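Local coordinates for binding component of ABC transporter (Wolinella succinogenes, PDB 3K4U), which binds lysine and probably serves as the extracellular solute-binding component of an ABC transporter of the family 3 type, at residues E127-A130 with K131-F134; V49-W53 with D54-P58; V228-K231 with W232-K235; A148-E151 with V152-K156; D201-N204 with W205-F209. All coordinates share one frame; numbering follows the deposited sequence.

Interaction 1. Residues E127-A130 with K131-F134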
loop_
_atom_site.group_PDB
_atom_site.type_symbol
_atom_site.label_atom_id
_atom_site.label_comp_id
_atom_site.label_asym_id
_atom_site.label_seq_id
_atom_site.Cartn_x
_atom_site.Cartn_y
_atom_site.Cartn_z
ATOM N N GLU E 127 35.713 -17.452 -0.048
ATOM C CA GLU E 127 36.805 -17.808 0.795
ATOM C C GLU E 127 36.654 -17.200 2.186
ATOM O O GLU E 127 36.904 -17.892 3.182
ATOM C CB GLU E 127 38.110 -17.384 0.173
ATOM C CG GLU E 127 39.251 -18.245 0.639
ATOM C CD GLU E 127 40.370 -17.419 1.172
ATOM O OE1 GLU E 127 40.680 -16.369 0.561
ATOM O OE2 GLU E 127 40.959 -17.847 2.186
ATOM N N TYR E 128 36.226 -15.931 2.240
ATOM C CA TYR E 128 35.966 -15.209 3.499
ATOM C C TYR E 128 34.732 -15.733 4.275
ATOM O O TYR E 128 34.753 -15.840 5.507
ATOM C CB TYR E 128 35.860 -13.700 3.238
ATOM C CG TYR E 128 37.057 -13.164 2.481
ATOM C CD1 TYR E 128 38.294 -12.981 3.134
ATOM C CD2 TYR E 128 36.975 -12.857 1.103
ATOM C CE1 TYR E 128 39.420 -12.520 2.435
ATOM C CE2 TYR E 128 38.095 -12.382 0.405
ATOM C CZ TYR E 128 39.312 -12.227 1.076
ATOM O OH TYR E 128 40.420 -11.755 0.396
ATOM N N ALA E 129 33.673 -16.053 3.540
ATOM C CA ALA E 129 32.478 -16.681 4.107
ATOM C C ALA E 129 32.822 -18.048 4.717
ATOM O O ALA E 129 32.601 -18.269 5.916
ATOM C CB ALA E 129 31.374 -16.814 3.062
ATOM N N ALA E 130 33.396 -18.949 3.920
ATOM C CA ALA E 130 33.788 -20.251 4.442
ATOM C C ALA E 130 34.647 -20.153 5.702
ATOM O O ALA E 130 34.516 -20.989 6.589
ATOM C CB ALA E 130 34.485 -21.073 3.387
ATOM N N LYS E 131 35.506 -19.141 5.798
ATOM C CA LYS E 131 36.342 -18.998 6.991
ATOM C C LYS E 131 35.504 -18.595 8.212
ATOM O O LYS E 131 35.788 -19.011 9.328
ATOM C CB LYS E 131 37.493 -18.023 6.754
ATOM C CG LYS E 131 38.583 -18.602 5.896
ATOM C CD LYS E 131 39.481 -17.524 5.314
ATOM C CE LYS E 131 40.843 -17.496 5.988
ATOM N NZ LYS E 131 41.678 -16.398 5.456
ATOM N N ARG E 132 34.471 -17.796 7.977
ATOM C CA ARG E 132 33.489 -17.460 8.994
ATOM C C ARG E 132 32.617 -18.680 9.323
ATOM O O ARG E 132 32.603 -19.138 10.457
ATOM C CB ARG E 132 32.593 -16.319 8.494
ATOM C CG ARG E 132 33.029 -14.898 8.845
ATOM C CD ARG E 132 32.069 -13.870 8.225
ATOM N NE ARG E 132 30.687 -14.373 8.184
ATOM C CZ ARG E 132 29.937 -14.517 7.082
ATOM N NH1 ARG E 132 30.411 -14.178 5.877
ATOM N NH2 ARG E 132 28.692 -14.989 7.187
ATOM N N LEU E 133 31.914 -19.205 8.318
ATOM C CA LEU E 133 30.956 -20.299 8.485
ATOM C C LEU E 133 31.559 -21.639 8.872
ATOM O O LEU E 133 30.975 -22.358 9.660
ATOM C CB LEU E 133 30.133 -20.490 7.210
ATOM C CG LEU E 133 28.722 -19.910 7.070
ATOM C CD1 LEU E 133 28.535 -18.555 7.729
ATOM C CD2 LEU E 133 28.363 -19.822 5.603
ATOM N N PHE E 134 32.704 -21.993 8.305
ATOM C CA PHE E 134 33.276 -23.312 8.568
ATOM C C PHE E 134 34.440 -23.247 9.542
ATOM O O PHE E 134 35.382 -22.449 9.388
ATOM C CB PHE E 134 33.620 -24.051 7.270
ATOM C CG PHE E 134 32.400 -24.441 6.462
ATOM C CD1 PHE E 134 31.764 -25.652 6.680
ATOM C CD2 PHE E 134 31.867 -23.576 5.508
ATOM C CE1 PHE E 134 30.634 -26.007 5.949
ATOM C CE2 PHE E 134 30.732 -23.925 4.783
ATOM C CZ PHE E 134 30.121 -25.139 4.999
#

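Interaction 2. Residues V49-W53 with D54-P58. With LYS (lysine), chain K.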
loop_
_atom_site.group_PDB
_atom_site.type_symbol
_atom_site.label_atom_id
_atom_site.label_comp_id
_atom_site.label_asym_id
_atom_site.label_seq_id
_atom_site.Cartn_x
_atom_site.Cartn_y
_atom_site.Cartn_z
ATOM N N VAL E 49 38.482 -5.262 -20.491
ATOM C CA VAL E 49 39.843 -5.404 -20.045
ATOM C C VAL E 49 39.879 -6.580 -19.043
ATOM O O VAL E 49 39.794 -6.368 -17.836
ATOM C CB VAL E 49 40.334 -4.067 -19.433
ATOM C CG1 VAL E 49 41.840 -4.092 -19.119
ATOM C CG2 VAL E 49 39.997 -2.878 -20.387
ATOM N N PRO E 50 39.977 -7.839 -19.553
ATOM C CA PRO E 50 40.075 -9.002 -18.688
ATOM C C PRO E 50 41.229 -8.816 -17.740
ATOM O O PRO E 50 42.320 -8.412 -18.165
ATOM C CB PRO E 50 40.376 -10.128 -19.668
ATOM C CG PRO E 50 39.686 -9.700 -20.903
ATOM C CD PRO E 50 39.977 -8.235 -20.981
ATOM N N THR E 51 40.993 -9.083 -16.456
ATOM C CA THR E 51 41.958 -8.759 -15.397
ATOM C C THR E 51 41.845 -9.901 -14.445
ATOM O O THR E 51 40.818 -10.520 -14.408
ATOM C CB THR E 51 41.553 -7.446 -14.693
ATOM O OG1 THR E 51 41.249 -6.455 -15.696
ATOM C CG2 THR E 51 42.663 -6.905 -13.717
ATOM N N SER E 52 42.899 -10.235 -13.724
ATOM C CA SER E 52 42.794 -11.287 -12.726
ATOM C C SER E 52 42.190 -10.593 -11.524
ATOM O O SER E 52 42.200 -9.363 -11.477
ATOM C CB SER E 52 44.151 -11.919 -12.396
ATOM O OG SER E 52 44.958 -10.989 -11.718
ATOM N N TRP E 53 41.680 -11.373 -10.572
ATOM C CA TRP E 53 40.749 -10.863 -9.573
ATOM C C TRP E 53 41.383 -9.850 -8.609
ATOM O O TRP E 53 40.770 -8.819 -8.266
ATOM C CB TRP E 53 40.081 -12.015 -8.799
ATOM C CG TRP E 53 39.133 -11.501 -7.830
ATOM C CD1 TRP E 53 39.357 -11.268 -6.505
ATOM C CD2 TRP E 53 37.800 -11.059 -8.103
ATOM N NE1 TRP E 53 38.234 -10.721 -5.933
ATOM C CE2 TRP E 53 37.263 -10.589 -6.888
ATOM C CE3 TRP E 53 37.003 -11.028 -9.257
ATOM C CZ2 TRP E 53 35.966 -10.082 -6.787
ATOM C CZ3 TRP E 53 35.711 -10.510 -9.165
ATOM C CH2 TRP E 53 35.200 -10.054 -7.928
ATOM N N ASP E 54 42.607 -10.124 -8.188
ATOM C CA ASP E 54 43.255 -9.300 -7.193
ATOM C C ASP E 54 43.735 -7.997 -7.794
ATOM O O ASP E 54 44.348 -7.172 -7.097
ATOM C CB ASP E 54 44.404 -10.066 -6.539
ATOM C CG ASP E 54 45.514 -10.474 -7.529
ATOM O OD1 ASP E 54 46.690 -10.459 -7.093
ATOM O OD2 ASP E 54 45.249 -10.823 -8.714
ATOM N N GLY E 55 43.455 -7.816 -9.095
ATOM C CA GLY E 55 43.917 -6.655 -9.868
ATOM C C GLY E 55 42.756 -5.819 -10.389
ATOM O O GLY E 55 42.943 -4.778 -10.975
ATOM N N LEU E 56 41.536 -6.253 -10.161
ATOM C CA LEU E 56 40.362 -5.427 -10.524
ATOM C C LEU E 56 40.289 -4.091 -9.801
ATOM O O LEU E 56 40.227 -3.048 -10.444
ATOM C CB LEU E 56 39.072 -6.183 -10.301
ATOM C CG LEU E 56 38.777 -7.285 -11.309
ATOM C CD1 LEU E 56 37.534 -8.021 -10.838
ATOM C CD2 LEU E 56 38.527 -6.763 -12.702
ATOM N N ILE E 57 40.299 -4.115 -8.466
ATOM C CA ILE E 57 40.174 -2.868 -7.738
ATOM C C ILE E 57 41.340 -1.931 -8.067
ATOM O O ILE E 57 41.101 -0.775 -8.429
ATOM C CB ILE E 57 39.944 -3.061 -6.243
ATOM C CG1 ILE E 57 38.457 -3.255 -5.976
ATOM C CG2 ILE E 57 40.443 -1.842 -5.453
ATOM C CD1 ILE E 57 38.132 -3.797 -4.591
ATOM N N PRO E 58 42.587 -2.427 -7.989
ATOM C CA PRO E 58 43.695 -1.531 -8.207
ATOM C C PRO E 58 43.755 -1.035 -9.653
ATOM O O PRO E 58 44.195 0.081 -9.894
ATOM C CB PRO E 58 44.910 -2.404 -7.893
ATOM C CG PRO E 58 44.411 -3.519 -7.118
ATOM C CD PRO E 58 43.061 -3.778 -7.663
HETATM N N LYS K . 30.910 -12.428 -5.568
HETATM C CA LYS K . 32.256 -12.951 -5.684
HETATM C C LYS K . 33.188 -11.963 -5.020
HETATM O O LYS K . 32.910 -10.766 -5.039
HETATM C CB LYS K . 32.643 -13.100 -7.163
HETATM C CG LYS K . 33.763 -14.077 -7.433
HETATM C CD LYS K . 34.588 -13.617 -8.582
HETATM C CE LYS K . 35.503 -14.717 -9.132
HETATM N NZ LYS K . 36.076 -14.371 -10.459
HETATM O OXT LYS K . 34.223 -12.327 -4.465
HETATM O O HOH W 1 40.074 -6.383 -6.995
#

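Interaction 3. Residues V228-K231 with W232-K235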
loop_
_atom_site.group_PDB
_atom_site.type_symbol
_atom_site.label_atom_id
_atom_site.label_comp_id
_atom_site.label_asym_id
_atom_site.label_seq_id
_atom_site.Cartn_x
_atom_site.Cartn_y
_atom_site.Cartn_z
ATOM N N VAL E 228 18.513 -18.633 -16.399
ATOM C CA VAL E 228 17.399 -19.548 -16.428
ATOM C C VAL E 228 17.524 -20.517 -17.596
ATOM O O VAL E 228 17.598 -21.746 -17.391
ATOM C CB VAL E 228 16.073 -18.770 -16.491
ATOM C CG1 VAL E 228 14.928 -19.660 -16.976
ATOM C CG2 VAL E 228 15.785 -18.138 -15.119
ATOM N N ASP E 229 17.561 -19.981 -18.817
ATOM C CA ASP E 229 17.563 -20.873 -19.954
ATOM C C ASP E 229 18.957 -21.371 -20.325
ATOM O O ASP E 229 19.951 -20.715 -20.052
ATOM C CB ASP E 229 16.735 -20.341 -21.131
ATOM C CG ASP E 229 17.418 -19.232 -21.902
ATOM O OD1 ASP E 229 18.646 -19.366 -22.184
ATOM O OD2 ASP E 229 16.695 -18.250 -22.257
ATOM N N THR E 230 18.994 -22.525 -20.942
ATOM C CA THR E 230 20.187 -23.288 -21.159
ATOM C C THR E 230 20.968 -23.152 -22.458
ATOM O O THR E 230 21.996 -23.729 -22.608
ATOM C CB THR E 230 19.788 -24.725 -20.994
ATOM O OG1 THR E 230 18.445 -24.877 -21.451
ATOM C CG2 THR E 230 19.803 -25.075 -19.572
ATOM N N LYS E 231 20.529 -22.294 -23.333
ATOM C CA LYS E 231 21.049 -22.137 -24.662
ATOM C C LYS E 231 22.491 -21.725 -24.685
ATOM O O LYS E 231 23.216 -22.095 -25.540
ATOM C CB LYS E 231 20.196 -21.170 -25.437
ATOM C CG LYS E 231 20.315 -21.235 -26.931
ATOM C CD LYS E 231 19.811 -19.931 -27.539
ATOM C CE LYS E 231 19.457 -20.072 -29.008
ATOM N NZ LYS E 231 18.591 -18.983 -29.558
ATOM N N TRP E 232 22.892 -20.904 -23.758
ATOM C CA TRP E 232 24.200 -20.306 -23.721
ATOM C C TRP E 232 25.229 -21.400 -23.593
ATOM O O TRP E 232 26.351 -21.225 -23.924
ATOM C CB TRP E 232 24.320 -19.204 -22.659
ATOM C CG TRP E 232 24.072 -19.611 -21.269
ATOM C CD1 TRP E 232 22.909 -19.713 -20.680
ATOM C CD2 TRP E 232 25.039 -19.975 -20.310
ATOM N NE1 TRP E 232 23.057 -20.124 -19.421
ATOM C CE2 TRP E 232 24.375 -20.298 -19.172
ATOM C CE3 TRP E 232 26.409 -20.070 -20.320
ATOM C CZ2 TRP E 232 25.012 -20.703 -18.060
ATOM C CZ3 TRP E 232 27.025 -20.457 -19.231
ATOM C CH2 TRP E 232 26.348 -20.770 -18.112
ATOM N N LEU E 233 24.841 -22.558 -23.137
ATOM C CA LEU E 233 25.813 -23.596 -22.908
ATOM C C LEU E 233 26.576 -24.201 -24.065
ATOM O O LEU E 233 27.596 -24.798 -23.879
ATOM C CB LEU E 233 25.213 -24.658 -22.050
ATOM C CG LEU E 233 25.039 -24.076 -20.686
ATOM C CD1 LEU E 233 24.023 -24.842 -20.028
ATOM C CD2 LEU E 233 26.263 -24.212 -19.964
ATOM N N GLU E 234 26.153 -23.979 -25.298
ATOM C CA GLU E 234 26.982 -24.470 -26.386
ATOM C C GLU E 234 27.957 -23.312 -26.393
ATOM O O GLU E 234 27.777 -22.347 -27.137
ATOM C CB GLU E 234 26.197 -24.526 -27.691
ATOM C CG GLU E 234 25.650 -25.904 -28.027
ATOM C CD GLU E 234 26.708 -26.829 -28.595
ATOM O OE1 GLU E 234 26.779 -27.995 -28.155
ATOM O OE2 GLU E 234 27.470 -26.390 -29.482
ATOM N N LYS E 235 28.971 -23.377 -25.527
ATOM C CA LYS E 235 29.824 -22.225 -25.351
ATOM C C LYS E 235 29.798 -21.319 -26.538
ATOM O O LYS E 235 28.910 -20.491 -26.663
ATOM C CB LYS E 235 31.231 -22.624 -25.013
ATOM C CG LYS E 235 31.342 -23.242 -23.676
ATOM C CD LYS E 235 30.664 -24.575 -23.665
ATOM C CE LYS E 235 31.561 -25.760 -24.086
ATOM N NZ LYS E 235 30.934 -26.774 -25.000
#

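Interaction 4. Residues A148-E151 with V152-K156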
loop_
_atom_site.group_PDB
_atom_site.type_symbol
_atom_site.label_atom_id
_atom_site.label_comp_id
_atom_site.label_asym_id
_atom_site.label_seq_id
_atom_site.Cartn_x
_atom_site.Cartn_y
_atom_site.Cartn_z
ATOM N N ALA E 148 38.906 -25.444 -8.790
ATOM C CA ALA E 148 38.466 -25.725 -7.436
ATOM C C ALA E 148 37.500 -26.859 -7.469
ATOM O O ALA E 148 37.707 -27.858 -6.803
ATOM C CB ALA E 148 37.847 -24.506 -6.819
ATOM N N VAL E 149 36.473 -26.750 -8.295
ATOM C CA VAL E 149 35.520 -27.848 -8.379
ATOM C C VAL E 149 36.106 -29.156 -8.872
ATOM O O VAL E 149 35.677 -30.224 -8.411
ATOM C CB VAL E 149 34.338 -27.544 -9.280
ATOM C CG1 VAL E 149 33.071 -27.622 -8.471
ATOM C CG2 VAL E 149 34.513 -26.217 -9.985
ATOM N N GLN E 150 37.044 -29.094 -9.830
ATOM C CA GLN E 150 37.724 -30.309 -10.305
ATOM C C GLN E 150 38.129 -31.203 -9.159
ATOM O O GLN E 150 37.988 -32.404 -9.261
ATOM C CB GLN E 150 38.941 -29.984 -11.160
ATOM C CG GLN E 150 38.620 -29.694 -12.626
ATOM C CD GLN E 150 37.930 -30.858 -13.287
ATOM O OE1 GLN E 150 38.390 -31.997 -13.190
ATOM N NE2 GLN E 150 36.800 -30.591 -13.932
ATOM N N GLU E 151 38.596 -30.612 -8.057
ATOM C CA GLU E 151 38.966 -31.372 -6.853
ATOM C C GLU E 151 37.815 -32.213 -6.258
ATOM O O GLU E 151 38.032 -33.338 -5.782
ATOM C CB GLU E 151 39.553 -30.461 -5.763
ATOM C CG GLU E 151 40.677 -29.536 -6.180
ATOM C CD GLU E 151 41.888 -30.281 -6.686
ATOM O OE1 GLU E 151 42.442 -31.115 -5.926
ATOM O OE2 GLU E 151 42.286 -30.036 -7.855
ATOM N N VAL E 152 36.595 -31.704 -6.269
ATOM C CA VAL E 152 35.520 -32.556 -5.803
ATOM C C VAL E 152 35.131 -33.572 -6.916
ATOM O O VAL E 152 34.952 -34.784 -6.631
ATOM C CB VAL E 152 34.377 -31.766 -5.017
ATOM C CG1 VAL E 152 34.353 -30.259 -5.368
ATOM C CG2 VAL E 152 33.018 -32.430 -5.112
ATOM N N LEU E 153 35.084 -33.108 -8.170
ATOM C CA LEU E 153 34.953 -34.032 -9.328
ATOM C C LEU E 153 36.032 -35.119 -9.387
ATOM O O LEU E 153 35.772 -36.244 -9.831
ATOM C CB LEU E 153 34.934 -33.286 -10.665
ATOM C CG LEU E 153 33.585 -32.666 -11.031
ATOM C CD1 LEU E 153 33.731 -31.662 -12.161
ATOM C CD2 LEU E 153 32.583 -33.730 -11.379
ATOM N N ASN E 154 37.235 -34.777 -8.928
ATOM C CA ASN E 154 38.334 -35.725 -8.903
ATOM C C ASN E 154 38.282 -36.641 -7.699
ATOM O O ASN E 154 38.964 -37.658 -7.677
ATOM C CB ASN E 154 39.686 -35.000 -8.982
ATOM C CG ASN E 154 39.994 -34.507 -10.391
ATOM O OD1 ASN E 154 39.320 -34.883 -11.354
ATOM N ND2 ASN E 154 41.005 -33.651 -10.515
ATOM N N GLY E 155 37.466 -36.286 -6.705
ATOM C CA GLY E 155 37.422 -37.032 -5.443
ATOM C C GLY E 155 38.677 -36.807 -4.602
ATOM O O GLY E 155 39.157 -37.726 -3.941
ATOM N N LYS E 156 39.214 -35.593 -4.645
ATOM C CA LYS E 156 40.339 -35.201 -3.805
ATOM C C LYS E 156 39.850 -34.181 -2.752
ATOM O O LYS E 156 40.617 -33.719 -1.889
ATOM C CB LYS E 156 41.466 -34.594 -4.660
ATOM C CG LYS E 156 41.946 -35.453 -5.841
ATOM C CD LYS E 156 43.476 -35.502 -5.894
ATOM C CE LYS E 156 44.027 -35.238 -7.300
ATOM N NZ LYS E 156 45.401 -34.628 -7.234
#

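Interaction 5. Residues D201-N204 with W205-F209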
loop_
_atom_site.group_PDB
_atom_site.type_symbol
_atom_site.label_atom_id
_atom_site.label_comp_id
_atom_site.label_asym_id
_atom_site.label_seq_id
_atom_site.Cartn_x
_atom_site.Cartn_y
_atom_site.Cartn_z
ATOM N N ASP E 201 28.542 12.204 -10.192
ATOM C CA ASP E 201 27.879 12.222 -11.500
ATOM C C ASP E 201 27.749 10.871 -12.158
ATOM O O ASP E 201 26.710 10.530 -12.699
ATOM C CB ASP E 201 28.656 13.098 -12.437
ATOM C CG ASP E 201 28.737 14.506 -11.940
ATOM O OD1 ASP E 201 27.777 14.927 -11.256
ATOM O OD2 ASP E 201 29.742 15.193 -12.229
ATOM N N PHE E 202 28.811 10.099 -12.145
ATOM C CA PHE E 202 28.799 8.888 -12.891
ATOM C C PHE E 202 27.928 7.887 -12.152
ATOM O O PHE E 202 27.163 7.187 -12.782
ATOM C CB PHE E 202 30.237 8.397 -13.094
ATOM C CG PHE E 202 30.360 7.183 -13.960
ATOM C CD1 PHE E 202 29.542 7.002 -15.029
ATOM C CD2 PHE E 202 31.335 6.231 -13.697
ATOM C CE1 PHE E 202 29.675 5.898 -15.851
ATOM C CE2 PHE E 202 31.466 5.077 -14.511
ATOM C CZ PHE E 202 30.629 4.920 -15.601
ATOM N N LEU E 203 28.081 7.809 -10.821
ATOM C CA LEU E 203 27.078 7.184 -9.915
ATOM C C LEU E 203 25.648 7.592 -10.201
ATOM O O LEU E 203 24.781 6.730 -10.376
ATOM C CB LEU E 203 27.343 7.589 -8.487
ATOM C CG LEU E 203 28.155 6.647 -7.645
ATOM C CD1 LEU E 203 28.342 7.287 -6.297
ATOM C CD2 LEU E 203 27.312 5.433 -7.591
ATOM N N ASN E 204 25.375 8.894 -10.258
ATOM C CA ASN E 204 24.037 9.313 -10.636
ATOM C C ASN E 204 23.652 8.600 -11.892
ATOM O O ASN E 204 22.603 7.984 -11.936
ATOM C CB ASN E 204 23.944 10.815 -10.874
ATOM C CG ASN E 204 22.526 11.294 -10.897
ATOM O OD1 ASN E 204 22.037 11.856 -11.883
ATOM N ND2 ASN E 204 21.840 11.066 -9.800
ATOM N N TRP E 205 24.519 8.642 -12.913
ATOM C CA TRP E 205 24.189 8.077 -14.236
ATOM C C TRP E 205 23.941 6.598 -14.157
ATOM O O TRP E 205 22.949 6.095 -14.689
ATOM C CB TRP E 205 25.267 8.355 -15.272
ATOM C CG TRP E 205 24.779 8.040 -16.655
ATOM C CD1 TRP E 205 24.176 8.897 -17.496
ATOM C CD2 TRP E 205 24.836 6.779 -17.326
ATOM N NE1 TRP E 205 23.816 8.238 -18.651
ATOM C CE2 TRP E 205 24.245 6.941 -18.571
ATOM C CE3 TRP E 205 25.337 5.517 -16.982
ATOM C CZ2 TRP E 205 24.112 5.898 -19.484
ATOM C CZ3 TRP E 205 25.237 4.469 -17.899
ATOM C CH2 TRP E 205 24.609 4.665 -19.131
ATOM N N LEU E 206 24.827 5.886 -13.488
ATOM C CA LEU E 206 24.664 4.449 -13.392
ATOM C C LEU E 206 23.387 4.033 -12.679
ATOM O O LEU E 206 22.654 3.179 -13.174
ATOM C CB LEU E 206 25.843 3.824 -12.682
ATOM C CG LEU E 206 27.162 3.615 -13.401
ATOM C CD1 LEU E 206 26.921 3.836 -14.845
ATOM C CD2 LEU E 206 28.109 4.587 -12.855
ATOM N N ASN E 207 23.124 4.641 -11.515
ATOM C CA ASN E 207 21.935 4.329 -10.709
ATOM C C ASN E 207 20.669 4.514 -11.536
ATOM O O ASN E 207 19.763 3.676 -11.503
ATOM C CB ASN E 207 21.905 5.223 -9.489
ATOM C CG ASN E 207 22.815 4.727 -8.366
ATOM O OD1 ASN E 207 23.160 3.550 -8.296
ATOM N ND2 ASN E 207 23.200 5.627 -7.481
ATOM N N HIS E 208 20.622 5.572 -12.337
ATOM C CA HIS E 208 19.448 5.757 -13.168
ATOM C C HIS E 208 19.393 4.804 -14.380
ATOM O O HIS E 208 18.300 4.458 -14.835
ATOM C CB HIS E 208 19.329 7.201 -13.625
ATOM C CG HIS E 208 18.815 8.115 -12.574
ATOM N ND1 HIS E 208 19.568 9.147 -12.064
ATOM C CD2 HIS E 208 17.623 8.149 -11.923
ATOM C CE1 HIS E 208 18.851 9.787 -11.150
ATOM N NE2 HIS E 208 17.671 9.199 -11.044
ATOM N N PHE E 209 20.561 4.390 -14.886
ATOM C CA PHE E 209 20.646 3.394 -15.965
ATOM C C PHE E 209 20.176 2.056 -15.439
ATOM O O PHE E 209 19.426 1.337 -16.124
ATOM C CB PHE E 209 22.081 3.298 -16.554
ATOM C CG PHE E 209 22.352 2.006 -17.286
ATOM C CD1 PHE E 209 21.872 1.803 -18.572
ATOM C CD2 PHE E 209 23.071 0.998 -16.684
ATOM C CE1 PHE E 209 22.082 0.584 -19.244
ATOM C CE2 PHE E 209 23.288 -0.228 -17.364
ATOM C CZ PHE E 209 22.778 -0.427 -18.639
#

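Interaction 1. Residues E127-A130 with K131-F134
Lys131 runs alongside Glu127, one turn earlier on helix 125-133, and the two side chains point the same way. At its root, Lys131 CB lies 3.6 Å from Glu127 O, the carbonyl that also receives the backbone N-H of Lys131. The next methylene stays close to that oxygen, with Lys131 CG 3.3 Å from Glu127 O. CD then reaches the carboxylate, Lys131 CD sitting 3.5 Å from Glu127 OE2, and a bend at chi3 (107°) turns CE and the amine along the same oxygen. The chain ends in a long salt bridge, Lys131 NZ to Glu127 OE2 at 3.6 Å. The other carboxylate oxygen, OE1, is taken by a hydrogen bond from the backbone N of Gly123, just ahead of the helix.

Toward the far end, Leu133 N binds Ala129 O at 2.7 Å, and Phe134 N binds Ala130 O at 2.7 Å as the chain leaves helical geometry. The Phe134 ring turns an edge to Ala130, Ala130 CB lying 4.2 Å from Phe134 CD2; both residues also pack on Leu118 of strand 117-121, within a beta-alpha-beta unit. Glu127 thus divides its two oxygens between the backbone N of Gly123 and the amine of Lys131, and at this length the ion pair probably adds only modestly to the hold on the carboxylate.

Interaction 2. Residues V49-W53 with D54-P58
Trp53 carries CG trans to its own nitrogen (chi1 -179°), and Leu56 has CG trans to its carbonyl carbon (chi1 -73°); together these settings bring the indole and the leucine into oblique contact, Trp53 CE3 lying 3.4 Å from Leu56 CD1. The contact spans the turn from strand 45-50 into helix 56-61, in the bilobal solute-binding protein fold. The other leucine branch crosses to Thr51, with Leu56 CD2 3.7 Å from Thr51 CB. The turn is closed by hydrogen bonds from Gly55 N to Ser52 O (3.1 Å) and from Leu56 N to Trp53 O (3.3 Å). On its outer side the Ser52 hydroxyl gives a hydrogen bond to Asp54 OD2, 3.0 Å from OG. A water bridges Trp53 O, to which it donates, and Ile57 N, from which it accepts. Trp53 belongs to the lysine pocket, where Glu12 and Arg78 also bind the ligand. Over one face of its indole, offset toward the rim, lies CD of the bound lysine, 3.4 Å from Trp53 CZ3.

Interaction 3. Residues V228-K231 with W232-K235
Trp232, Lys231 and Thr230 carry this turn, a short 3-10 segment that follows helix 218-228 at the C-terminal end of the modelled chain. The indole of Trp232 is directed back toward Asp229, its CG standing between the backbone N and the carbonyl carbon (chi1 60°). One edge of the ring thereby faces the Asp229 carbonyl, with Trp232 CD1 3.2 Å from Asp229 O and the oxygen near the ring plane. Over one ring face, Leu233 CG sits 4.0 Å above the plane, close to its centre. Other neighbours complete the setting: the indole meets the Trp226 ring and touches Pro17 and Ala169, and Leu233 packs on Ala172 of helix 164-175.

Thr230 supplies the main backbone link, its O accepting from Leu233 N at 3.1 Å. The same oxygen is skirted by the leucine side chain, Leu233 CB lying 3.4 Å from Thr230 O. Lys231 contributes mostly its backbone: its O receives a weak bond from Glu234 N at 3.5 Å, and its side chain runs out extended from the turn. Glu234 then centres an inverse gamma turn. The two assigned hydrogen bonds run from main chain to main chain; the backbone sets the turn, while Trp232 and Leu233 pack their apolar groups against each other and against helix 164-175, consistent with apolar contact holding the chain end to the protein.

Interaction 4. Residues A148-E151 with V152-K156
Val149 and Leu153 are joined by a backbone hydrogen bond in the last turns of helix 145-154, Leu153 N lying 3.0 Å from Val149 O. Asn154 N repeats the pattern by donating to Gln150 O. A further, weak bond reaches Val149 O from Val152 N.

Apolar contact comes mainly from the valines, Val149 CG1 and Val152 CG1 being 4.3 Å apart. Both lie on Phe160 of strand 159-163, so this flank of the helix faces the sheet, while Leu153 turns to Phe170 of helix 164-175 and to Leu179.

Among the polar side chains, Gln150 bends at chi2 (-59°), which carries its amide forward along the helix, toward Leu153, where Gln150 NE2 is 3.7 Å from Leu153 CD1. Its amide and that of Asn154 are inclined 71° to each other. Glu151 and Lys156 also approach: Glu151 OE1 is 3.8 Å from Lys156 CB but 4.8 Å from Lys156 NZ, not in contact, so any attraction between the opposite charges is probably weak.

Closing the helix, Lys156 N donates to Glu151 O at 2.8 Å and Gly155 N to Val152 O at 2.9 Å. With Gly155 at positive phi (72°), this is a Schellman motif, a common C-terminal ending of alpha-helices.

Interaction 5. Residues D201-N204 with W205-F209
Helix 200-216 supplies this contact, a run of alpha-helical turns with one flank (Asp201, Asn204, Trp205, His208) against a second subunit. Three regular backbone bonds tie it: Trp205 N to Asp201 O (2.9 Å), Asn207 N to Leu203 O (2.9 Å) and His208 N to Asn204 O (3.1 Å). Phe202 and Leu206 form the apolar side. With CG of Phe202 trans to its N (chi1 -175°), the ring swings beneath the leucine, whose CD1 is 3.6 Å from Phe202 CE1; CD2 lies over the ring face in a CH-pi contact, though its exact place is doubtful. The ring also packs on Met42 and Ile195. On the polar side, Asn204 OD1 accepts from Phe84 N and Asn79 ND2 of the second subunit, Asp201 OD1 from Asn83 ND2 of that subunit, and Trp205 NE1 donates to its Gln76 O. The Asn204 amide and the His208 ring stand 80° apart, almost perpendicular, and a weak bond joins His208 ND1 to Asn204 O at 3.3 Å.

Overall arrangement
Interactions 1 and 2 lie nearest the bound lysine, on the two lobes of the fold that face each other across it. Interaction 2 supplies a pocket residue, Trp53, whereas in interaction 1 the Tyr128 side chain stays about 6 Å from the ligand; the contacts' nearest atoms are about 7 Å apart. Interaction 4 shares a lobe with interaction 1, their centres about 19 Å apart, and the Ala148 side chain is about 10 Å from the lysine. Interaction 5 sits with interaction 2 and faces a neighbouring subunit, its centre about 42 Å from that of interaction 4. Interaction 3, its Trp232 side chain about 14 Å from the lysine, is about 31 Å from interaction 1 between centres.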